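Local coordinates for CurH (Lyngbya majuscula, PDB 3KG7), which probably catalyses the dehydration of a beta-hydroxyacyl intermediate during curacin biosynthesis, as the dehydratase domain of one polyketide synthase module, at residues F216-S219 and F225-P228; G39-Y44 and V48-S53. One frame throughout, in Å; residues are numbered along the deposited sequence.

Contact 1 of 2, residues F216-S219 and F225-P228; sequences FDFS and FWAP
Phe218 and Trp226 both turn CG anti to their own carbonyl carbon, beside the backbone N (chi1 -68° and -79°). These rotations bring a ring from the loop up to a ring from the strand. The two side chains carry the contact. Phe218 leads with one edge: CD1 of Phe218 lies over one face of the indole, toward its rim, and 4.0 Å from CD1 of Trp226. In return, CD1 of Trp226 sits near the plane of the phenyl ring. The planes stand at 75°, and the Phe218 ring centroid is 5.3 Å from that of the five-membered Trp226 ring. This is a T-shaped (edge-to-face) pair. The base of the Phe218 side chain also joins in, with CB of Phe218 3.9 Å from NE1 of Trp226. Between the two segments the contact is apolar and aromatic, and it is small, burying 124 Å². It lies at the surface.

Arg261 makes a cation-pi contact with Phe218 and also touches Trp226. Trp226 packs further on Val283 and Arg285 of strand 274-286. A weak hydrogen bond links Ser219 OG and Arg285 NH1. The pair thus lays the loop after helix 202-207 against strand 225-236, one of the antiparallel strands of the double hotdog fold of polyketide synthase dehydratases.

Contact 2 of 2, residues G39-Y44 and V48-S53; sequences GDHRVY and VIPGVS
His41 grips Val48 through both its backbone and its ring. The main-chain N of Val48 donates to O of His41 at 3.1 Å, in a nearly straight bond (172° at the hydrogen). The carbonyl of Val48 is taken by the imidazole, with ND1 of His41 donating to O of Val48 at 2.6 Å. This second bond is bent, at 143°. The oxygen lies near the ring edge but somewhat out of the ring plane, and ND1 is tilted from the carbonyl plane. Both backbone polar atoms of Val48 therefore find partners in one residue. CG of His41 is anti to its backbone N (chi1 -177°), which swings the ring over Pro50. CD of Pro50 lies over one ring face, 3.7 Å from the His41 centroid, as a CH-pi contact. The ND1 bond and the proline together should limit rotation of the ring.

His41 and Pro50 fit the two ends of the HxxxGxxxxP signature of hotdog dehydratases, with Asp45 at the usual glycine position. In relatives that histidine is catalytic, with an aspartate as its partner. Asp206, which touches Pro50, is consistent with that second role.

Farther along the turn, CB of Val43 meets CG2 of Val48 at 4.4 Å. CB of Arg42 points away from residues 48-53. Its NH1 donates to O of Gly39 at 3.1 Å, on a carbonyl lone pair and in the guanidinium plane, while NH2 forms a salt bridge to Asp45. O of Pro50 accepts twice, from OG of Ser53 at 2.7 Å and from N of Ser53 at 3.0 Å, where the chain turns into helix 52-62.

From the N terminus, the chain reaches contact 2 first. It closes the short hairpin of strands 41-43 and 46-47, just before helix 52-62. Much later, after helix 202-207, contact 1 closes the loop that enters strand 225-236. The two loops lie in series; neither encloses nor crosses the other. Their centres are about 15 Å apart. They still touch directly. Phe225 N is 2.7 Å from Tyr44 OH, a probable hydrogen bond, and CG of Phe225 packs on CG1 of Val43. The two hotdog halves are thus joined here, beside the line where strands 66-73 and 225-236 pair.

Contact 1 of 2, residues F216-S219 and F225-P228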
# COMPACT_ATOMS: atom_id res chain seq x y z
N PHE C 216 -41.49 12.07 12.44
CA PHE C 216 -41.91 13.13 13.37
C PHE C 216 -41.81 12.66 14.83
O PHE C 216 -42.12 13.42 15.75
CB PHE C 216 -43.33 13.60 13.05
CG PHE C 216 -43.46 14.28 11.71
CD1 PHE C 216 -43.71 13.53 10.55
CD2 PHE C 216 -43.34 15.66 11.59
CE1 PHE C 216 -43.82 14.15 9.31
CE2 PHE C 216 -43.45 16.29 10.35
CZ PHE C 216 -43.69 15.53 9.21
N ASP C 217 -41.38 11.41 15.02
CA ASP C 217 -41.36 10.75 16.32
C ASP C 217 -39.97 10.85 16.96
O ASP C 217 -39.85 10.94 18.18
CB ASP C 217 -41.75 9.28 16.16
CG ASP C 217 -42.62 8.77 17.29
OD1 ASP C 217 -42.38 9.12 18.46
OD2 ASP C 217 -43.54 7.98 16.99
N PHE C 218 -38.94 10.82 16.11
CA PHE C 218 -37.54 10.95 16.51
C PHE C 218 -37.36 12.19 17.40
O PHE C 218 -37.08 13.28 16.89
CB PHE C 218 -36.64 11.06 15.27
CG PHE C 218 -36.55 9.80 14.42
CD1 PHE C 218 -35.32 9.23 14.13
CD2 PHE C 218 -37.70 9.19 13.90
CE1 PHE C 218 -35.23 8.07 13.34
CE2 PHE C 218 -37.61 8.03 13.11
CZ PHE C 218 -36.38 7.48 12.84
N SER C 219 -37.50 12.01 18.72
CA SER C 219 -37.56 13.14 19.68
C SER C 219 -36.62 14.28 19.30
O SER C 219 -35.39 14.13 19.30
CB SER C 219 -37.31 12.67 21.12
OG SER C 219 -35.93 12.45 21.36
N PHE C 225 -27.99 14.51 18.10
CA PHE C 225 -27.99 13.84 16.79
C PHE C 225 -28.22 12.33 16.89
O PHE C 225 -27.82 11.69 17.86
CB PHE C 225 -26.65 14.12 16.09
CG PHE C 225 -26.54 13.54 14.70
CD1 PHE C 225 -27.44 13.90 13.70
CD2 PHE C 225 -25.49 12.67 14.39
CE1 PHE C 225 -27.31 13.37 12.40
CE2 PHE C 225 -25.35 12.14 13.10
CZ PHE C 225 -26.26 12.48 12.11
N TRP C 226 -28.88 11.78 15.87
CA TRP C 226 -29.03 10.33 15.69
C TRP C 226 -27.98 9.82 14.70
O TRP C 226 -28.18 9.93 13.48
CB TRP C 226 -30.42 9.99 15.16
CG TRP C 226 -31.56 9.98 16.15
CD1 TRP C 226 -32.51 10.95 16.31
CD2 TRP C 226 -31.88 8.95 17.10
NE1 TRP C 226 -33.40 10.59 17.30
CE2 TRP C 226 -33.03 9.37 17.80
CE3 TRP C 226 -31.30 7.72 17.43
CZ2 TRP C 226 -33.62 8.60 18.81
CZ3 TRP C 226 -31.88 6.95 18.44
CH2 TRP C 226 -33.03 7.39 19.12
N ALA C 227 -26.88 9.27 15.21
CA ALA C 227 -25.77 8.78 14.38
C ALA C 227 -25.95 7.34 13.93
O ALA C 227 -26.23 6.47 14.76
CB ALA C 227 -24.45 8.93 15.11
N PRO C 228 -25.80 7.08 12.62
CA PRO C 228 -25.74 5.71 12.12
C PRO C 228 -24.70 4.90 12.90
O PRO C 228 -23.59 5.37 13.12
CB PRO C 228 -25.31 5.89 10.66
CG PRO C 228 -25.85 7.22 10.28
CD PRO C 228 -25.73 8.06 11.52

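Contact 2 of 2, residues G39-Y44 and V48-S53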
# COMPACT_ATOMS: atom_id res chain seq x y z
N GLY C 39 -18.55 19.36 3.12
CA GLY C 39 -18.90 20.66 3.66
C GLY C 39 -20.38 20.95 3.66
O GLY C 39 -20.84 21.85 4.36
N ASP C 40 -21.14 20.19 2.88
CA ASP C 40 -22.59 20.34 2.85
C ASP C 40 -23.34 19.23 3.61
O ASP C 40 -24.57 19.17 3.58
CB ASP C 40 -23.10 20.50 1.41
CG ASP C 40 -22.90 21.93 0.87
OD1 ASP C 40 -22.89 22.90 1.66
OD2 ASP C 40 -22.77 22.07 -0.36
N HIS C 41 -22.59 18.36 4.29
CA HIS C 41 -23.18 17.42 5.26
C HIS C 41 -22.73 17.81 6.67
O HIS C 41 -21.74 17.30 7.19
CB HIS C 41 -22.81 15.96 4.95
CG HIS C 41 -23.45 14.98 5.89
ND1 HIS C 41 -22.80 14.49 7.00
CD2 HIS C 41 -24.69 14.42 5.90
CE1 HIS C 41 -23.61 13.66 7.65
NE2 HIS C 41 -24.76 13.60 6.99
N ARG C 42 -23.47 18.73 7.28
CA ARG C 42 -23.05 19.35 8.53
C ARG C 42 -23.83 18.83 9.74
O ARG C 42 -25.05 19.01 9.83
CB ARG C 42 -23.15 20.88 8.43
CG ARG C 42 -22.43 21.48 7.21
CD ARG C 42 -22.46 23.02 7.19
NE ARG C 42 -21.49 23.60 8.12
CZ ARG C 42 -20.20 23.82 7.84
NH1 ARG C 42 -19.68 23.50 6.66
NH2 ARG C 42 -19.41 24.35 8.76
N VAL C 43 -23.11 18.17 10.64
CA VAL C 43 -23.65 17.81 11.96
C VAL C 43 -22.97 18.68 13.03
O VAL C 43 -21.74 18.78 13.07
CB VAL C 43 -23.47 16.30 12.29
CG1 VAL C 43 -24.22 15.94 13.55
CG2 VAL C 43 -23.96 15.44 11.14
N TYR C 44 -23.78 19.30 13.88
CA TYR C 44 -23.29 20.30 14.85
C TYR C 44 -22.40 21.32 14.15
O TYR C 44 -21.32 21.68 14.63
CB TYR C 44 -22.54 19.63 16.01
CG TYR C 44 -23.37 18.60 16.74
CD1 TYR C 44 -24.41 18.99 17.58
CD2 TYR C 44 -23.13 17.24 16.57
CE1 TYR C 44 -25.19 18.05 18.25
CE2 TYR C 44 -23.89 16.29 17.24
CZ TYR C 44 -24.92 16.71 18.07
OH TYR C 44 -25.69 15.77 18.73
N VAL C 48 -19.00 16.46 8.35
CA VAL C 48 -18.80 15.07 8.75
C VAL C 48 -19.19 14.15 7.61
O VAL C 48 -20.18 14.41 6.93
CB VAL C 48 -19.68 14.71 9.98
CG1 VAL C 48 -19.57 13.23 10.31
CG2 VAL C 48 -19.30 15.57 11.20
N ILE C 49 -18.43 13.07 7.44
CA ILE C 49 -18.73 12.01 6.46
C ILE C 49 -19.75 11.05 7.05
O ILE C 49 -19.44 10.36 8.03
CB ILE C 49 -17.49 11.17 6.14
CG1 ILE C 49 -16.38 12.02 5.52
CG2 ILE C 49 -17.85 10.00 5.21
CD1 ILE C 49 -15.16 11.21 5.19
N PRO C 50 -20.95 10.98 6.46
CA PRO C 50 -21.91 9.99 6.97
C PRO C 50 -21.43 8.55 6.69
O PRO C 50 -20.82 8.27 5.65
CB PRO C 50 -23.19 10.32 6.21
CG PRO C 50 -22.72 10.97 4.95
CD PRO C 50 -21.49 11.74 5.33
N GLY C 51 -21.70 7.68 7.66
CA GLY C 51 -21.25 6.29 7.65
C GLY C 51 -21.47 5.54 6.36
O GLY C 51 -20.57 4.83 5.89
N VAL C 52 -22.66 5.69 5.77
CA VAL C 52 -22.98 4.97 4.53
C VAL C 52 -22.01 5.23 3.36
O VAL C 52 -21.98 4.46 2.40
CB VAL C 52 -24.47 5.15 4.08
CG1 VAL C 52 -25.42 4.56 5.11
CG2 VAL C 52 -24.79 6.62 3.77
N SER C 53 -21.21 6.29 3.46
CA SER C 53 -20.20 6.61 2.45
C SER C 53 -19.22 5.48 2.27
O SER C 53 -18.76 5.21 1.15
CB SER C 53 -19.42 7.87 2.83
OG SER C 53 -20.31 8.93 3.09